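Local coordinates for apoptosis regulator Bcl-2 homolog (Fowlpox virus, PDB 5TZP), which inhibits apoptosis of the infected host cell by sequestering and inactivating several proapoptotic Bcl-2 proteins, including BAX and BAK1, at residues 28-33 / 101-106. Numbering follows the deposited sequence.
Sequences IEYNTN and YSKKVK. With EDO (1,2-ethanediol), chain C.
In the all-helical Bcl-2 fold, N31, S102 and K103 join the C-terminal ends of helices 14-32 and 88-105, whose axes here cross at -42° and come within 9.5 Å. The amide of N31 faces the other helix with both of its ends. ND2 gives a weak, bent bond (130° at the hydrogen) to S102 OG, 3.2 Å away, while OD1 lies 3.2 Å from CA of K103. Asparagine and serine are small enough for this close pass, but their stronger bonds lie elsewhere: ND2 to I27 O and S102 OG to Y113 O. K103 slides past N31 in the opposite direction and crosses Y30 at about a right angle, its CD 3.8 Å from CE2 of the ring, which offers nonpolar carbon to the aliphatic chain. K103 stays extended through chi3 and bends at chi4 (66°), turning NZ toward a water 2.7 Å away. That water donates to Y30 O and, weakly, to N31 O, so K103 reaches carbonyls of helix 14-32 indirectly. Both polar links hold for the S102 and K103 conformers described; each has a second. Around them, Y30 packs on I57 of helix 43-68, S102 on I118 of helix 115-136, and N31 on Y113 in the preceding loop.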
ATOM      1  N   ILE A  28       2.056  -8.174  -6.888  1.00 10.78           N
ATOM      2  CA  ILE A  28       2.188  -9.148  -7.987  1.00 10.77           C
ATOM      3  C   ILE A  28       0.835  -9.393  -8.663  1.00 11.28           C
ATOM      4  O   ILE A  28       0.759  -9.411  -9.898  1.00 11.95           O
ATOM      5  CB  ILE A  28       2.832 -10.421  -7.441  1.00 12.37           C
ATOM      6  CG1 ILE A  28       4.310 -10.155  -7.090  1.00 12.20           C
ATOM      7  CG2 ILE A  28       2.714 -11.523  -8.521  1.00 13.01           C
ATOM      8  CD1 ILE A  28       4.870 -11.249  -6.261  1.00 16.44           C
ATOM      9  N   GLU A  29      -0.215  -9.603  -7.886  1.00 10.46           N
ATOM     10  CA  GLU A  29      -1.529  -9.819  -8.476  1.00 10.71           C
ATOM     11  C   GLU A  29      -1.967  -8.617  -9.325  1.00 10.19           C
ATOM     12  O   GLU A  29      -2.480  -8.759 -10.451  1.00 11.15           O
ATOM     13  CB  GLU A  29      -2.571 -10.187  -7.423  1.00 10.84           C
ATOM     14  CG  GLU A  29      -3.992 -10.309  -8.064  1.00 12.96           C
ATOM     15  CD  GLU A  29      -5.002 -11.012  -7.269  1.00 13.07           C
ATOM     16  OE1 GLU A  29      -6.158 -11.010  -7.740  1.00 14.70           O
ATOM     17  OE2 GLU A  29      -4.711 -11.693  -6.257  1.00 14.85           O
ATOM     18  N   TYR A  30      -1.791  -7.424  -8.791  1.00 10.73           N
ATOM     19  CA  TYR A  30      -2.201  -6.208  -9.488  1.00 10.15           C
ATOM     20  C   TYR A  30      -1.481  -6.107 -10.821  1.00 11.90           C
ATOM     21  O   TYR A  30      -2.078  -5.738 -11.841  1.00 11.74           O
ATOM     22  CB  TYR A  30      -1.923  -5.013  -8.595  1.00 11.23           C
ATOM     23  CG  TYR A  30      -2.379  -3.753  -9.248  1.00 10.29           C
ATOM     24  CD1 TYR A  30      -3.737  -3.348  -9.207  1.00 11.99           C
ATOM     25  CD2 TYR A  30      -1.518  -2.937  -9.951  1.00 11.74           C
ATOM     26  CE1 TYR A  30      -4.132  -2.210  -9.926  1.00 12.85           C
ATOM     27  CE2 TYR A  30      -1.912  -1.838 -10.602  1.00 12.84           C
ATOM     28  CZ  TYR A  30      -3.196  -1.469 -10.652  1.00 13.24           C
ATOM     29  OH  TYR A  30      -3.510  -0.327 -11.395  1.00 14.87           O
ATOM     30  N   ASN A  31      -0.179  -6.426 -10.845  1.00 11.45           N
ATOM     31  CA  ASN A  31       0.621  -6.285 -12.057  1.00 12.84           C
ATOM     32  C   ASN A  31       0.348  -7.358 -13.058  1.00 13.87           C
ATOM     33  O   ASN A  31       0.414  -7.131 -14.316  1.00 18.87           O
ATOM     34  CB  ASN A  31       2.084  -6.280 -11.728  1.00 12.75           C
ATOM     35  CG  ASN A  31       2.531  -4.891 -11.463  1.00 13.90           C
ATOM     36  OD1 ASN A  31       2.847  -4.105 -12.391  1.00 15.78           O
ATOM     37  ND2 ASN A  31       2.501  -4.537 -10.239  1.00 13.66           N
ATOM     38  N   THR A  32       0.111  -8.576 -12.614  1.00 13.69           N
ATOM     39  CA  THR A  32       0.057  -9.721 -13.514  1.00 14.16           C
ATOM     40  C   THR A  32      -1.339 -10.233 -13.834  1.00 15.19           C
ATOM     41  O   THR A  32      -1.466 -11.097 -14.723  1.00 17.23           O
ATOM     42  CB  THR A  32       0.862 -10.906 -12.948  1.00 14.46           C
ATOM     43  OG1 THR A  32       0.294 -11.404 -11.723  1.00 15.33           O
ATOM     44  CG2 THR A  32       2.310 -10.491 -12.764  1.00 19.10           C
ATOM     45  N   ASN A  33      -2.352  -9.804 -13.052  1.00 14.38           N
ATOM     46  CA  ASN A  33      -3.725 -10.289 -13.200  1.00 15.79           C
ATOM     47  C   ASN A  33      -3.831 -11.779 -13.010  1.00 20.84           C
ATOM     48  O   ASN A  33      -4.657 -12.460 -13.657  1.00 22.79           O
ATOM     49  CB  ASN A  33      -4.335  -9.780 -14.513  1.00 18.53           C
ATOM     50  CG  ASN A  33      -4.429  -8.298 -14.530  1.00 19.75           C
ATOM     51  OD1 ASN A  33      -5.053  -7.723 -13.652  1.00 23.24           O
ATOM     52  ND2 ASN A  33      -3.834  -7.669 -15.538  1.00 31.52           N
ATOM     53  N   TYR A 101       1.370   2.611  -9.049  1.00  8.60           N
ATOM     54  CA  TYR A 101       2.658   3.146  -9.453  1.00  8.90           C
ATOM     55  C   TYR A 101       3.517   2.059 -10.088  1.00  8.43           C
ATOM     56  O   TYR A 101       4.117   2.283 -11.163  1.00  9.99           O
ATOM     57  CB  TYR A 101       3.314   3.787  -8.204  1.00  9.71           C
ATOM     58  CG  TYR A 101       4.759   4.178  -8.365  1.00  9.38           C
ATOM     59  CD1 TYR A 101       5.124   5.311  -9.041  1.00 10.72           C
ATOM     60  CD2 TYR A 101       5.766   3.400  -7.886  1.00 12.35           C
ATOM     61  CE1 TYR A 101       6.444   5.669  -9.179  1.00 11.17           C
ATOM     62  CE2 TYR A 101       7.092   3.742  -8.030  1.00 10.97           C
ATOM     63  CZ  TYR A 101       7.390   4.892  -8.679  1.00 10.20           C
ATOM     64  OH  TYR A 101       8.729   5.245  -8.841  1.00 11.86           O
ATOM     65  N   SER A 102       3.635   0.925  -9.403  1.00  8.84           N
ATOM     66  CA  SER A 102       4.484  -0.182  -9.895  0.50  7.81           C
ATOM     67  C   SER A 102       4.140  -0.555 -11.323  1.00 10.09           C
ATOM     68  O   SER A 102       5.032  -0.757 -12.173  1.00  9.85           O
ATOM     69  CB  SER A 102       4.274  -1.384  -8.977  0.50 12.45           C
ATOM     70  OG  SER A 102       4.920  -2.605  -9.365  0.50 15.69           O
ATOM     71  N   LYS A 103       2.850  -0.639 -11.638  1.00  9.88           N
ATOM     72  CA  LYS A 103       2.449  -1.014 -12.982  0.50 10.58           C
ATOM     73  C   LYS A 103       2.791   0.095 -13.967  1.00 12.91           C
ATOM     74  O   LYS A 103       3.177  -0.168 -15.106  1.00 14.15           O
ATOM     75  CB  LYS A 103       0.971  -1.377 -12.980  0.50 12.59           C
ATOM     76  CG  LYS A 103       0.495  -1.914 -14.303  0.50 17.92           C
ATOM     77  CD  LYS A 103      -0.958  -2.363 -14.206  0.50 17.44           C
ATOM     78  CE  LYS A 103      -1.487  -2.872 -15.584  0.50 24.71           C
ATOM     79  NZ  LYS A 103      -0.822  -4.117 -16.083  0.50 26.47           N
ATOM     80  N   LYS A 104       2.674   1.353 -13.566  1.00 10.75           N
ATOM     81  CA  LYS A 104       2.989   2.450 -14.450  1.00 10.54           C
ATOM     82  C   LYS A 104       4.466   2.539 -14.780  1.00 12.27           C
ATOM     83  O   LYS A 104       4.821   3.030 -15.859  1.00 13.97           O
ATOM     84  CB  LYS A 104       2.551   3.794 -13.859  1.00 12.27           C
ATOM     85  CG  LYS A 104       1.030   3.999 -13.731  1.00 12.87           C
ATOM     86  CD  LYS A 104       0.319   3.931 -15.058  1.00 14.89           C
ATOM     87  CE  LYS A 104      -1.133   4.207 -14.843  1.00 17.84           C
ATOM     88  NZ  LYS A 104      -1.911   3.976 -16.142  1.00 29.89           N
ATOM     89  N   VAL A 105       5.353   2.147 -13.867  1.00  9.90           N
ATOM     90  CA  VAL A 105       6.797   2.279 -14.035  1.00  9.51           C
ATOM     91  C   VAL A 105       7.442   0.972 -14.514  1.00 10.53           C
ATOM     92  O   VAL A 105       8.684   0.937 -14.639  1.00 11.07           O
ATOM     93  CB  VAL A 105       7.508   2.867 -12.778  1.00 10.93           C
ATOM     94  CG1 VAL A 105       6.994   4.267 -12.481  1.00 11.91           C
ATOM     95  CG2 VAL A 105       7.449   1.885 -11.614  1.00  9.83           C
ATOM     96  N   LYS A 106       6.678  -0.062 -14.801  1.00  9.79           N
ATOM     97  CA  LYS A 106       7.236  -1.290 -15.337  0.50 10.66           C
ATOM     98  C   LYS A 106       8.111  -0.999 -16.550  1.00 10.05           C
ATOM     99  O   LYS A 106       7.737  -0.238 -17.454  1.00 11.15           O
ATOM    100  CB  LYS A 106       6.098  -2.226 -15.715  0.50 11.57           C
ATOM    101  CG  LYS A 106       6.604  -3.638 -16.196  0.50 15.34           C
ATOM    102  CD  LYS A 106       5.486  -4.409 -16.836  0.50 19.00           C
ATOM    103  CE  LYS A 106       5.611  -4.371 -18.346  0.50 17.47           C
ATOM    104  NZ  LYS A 106       6.946  -5.167 -18.796  0.50 14.10           N
TER
HETATM  105  C1  EDO C 201      11.704   5.829  -6.754  1.00 18.04           C
HETATM  106  O1  EDO C 201      10.364   6.251  -6.928  1.00 15.89           O
HETATM  107  C2  EDO C 201      12.658   6.400  -7.734  1.00 18.39           C
HETATM  108  O2  EDO C 201      12.746   7.792  -7.276  1.00 20.18           O
HETATM  109  O   HOH W   1      -2.195  -5.842 -14.547  1.00 34.50           O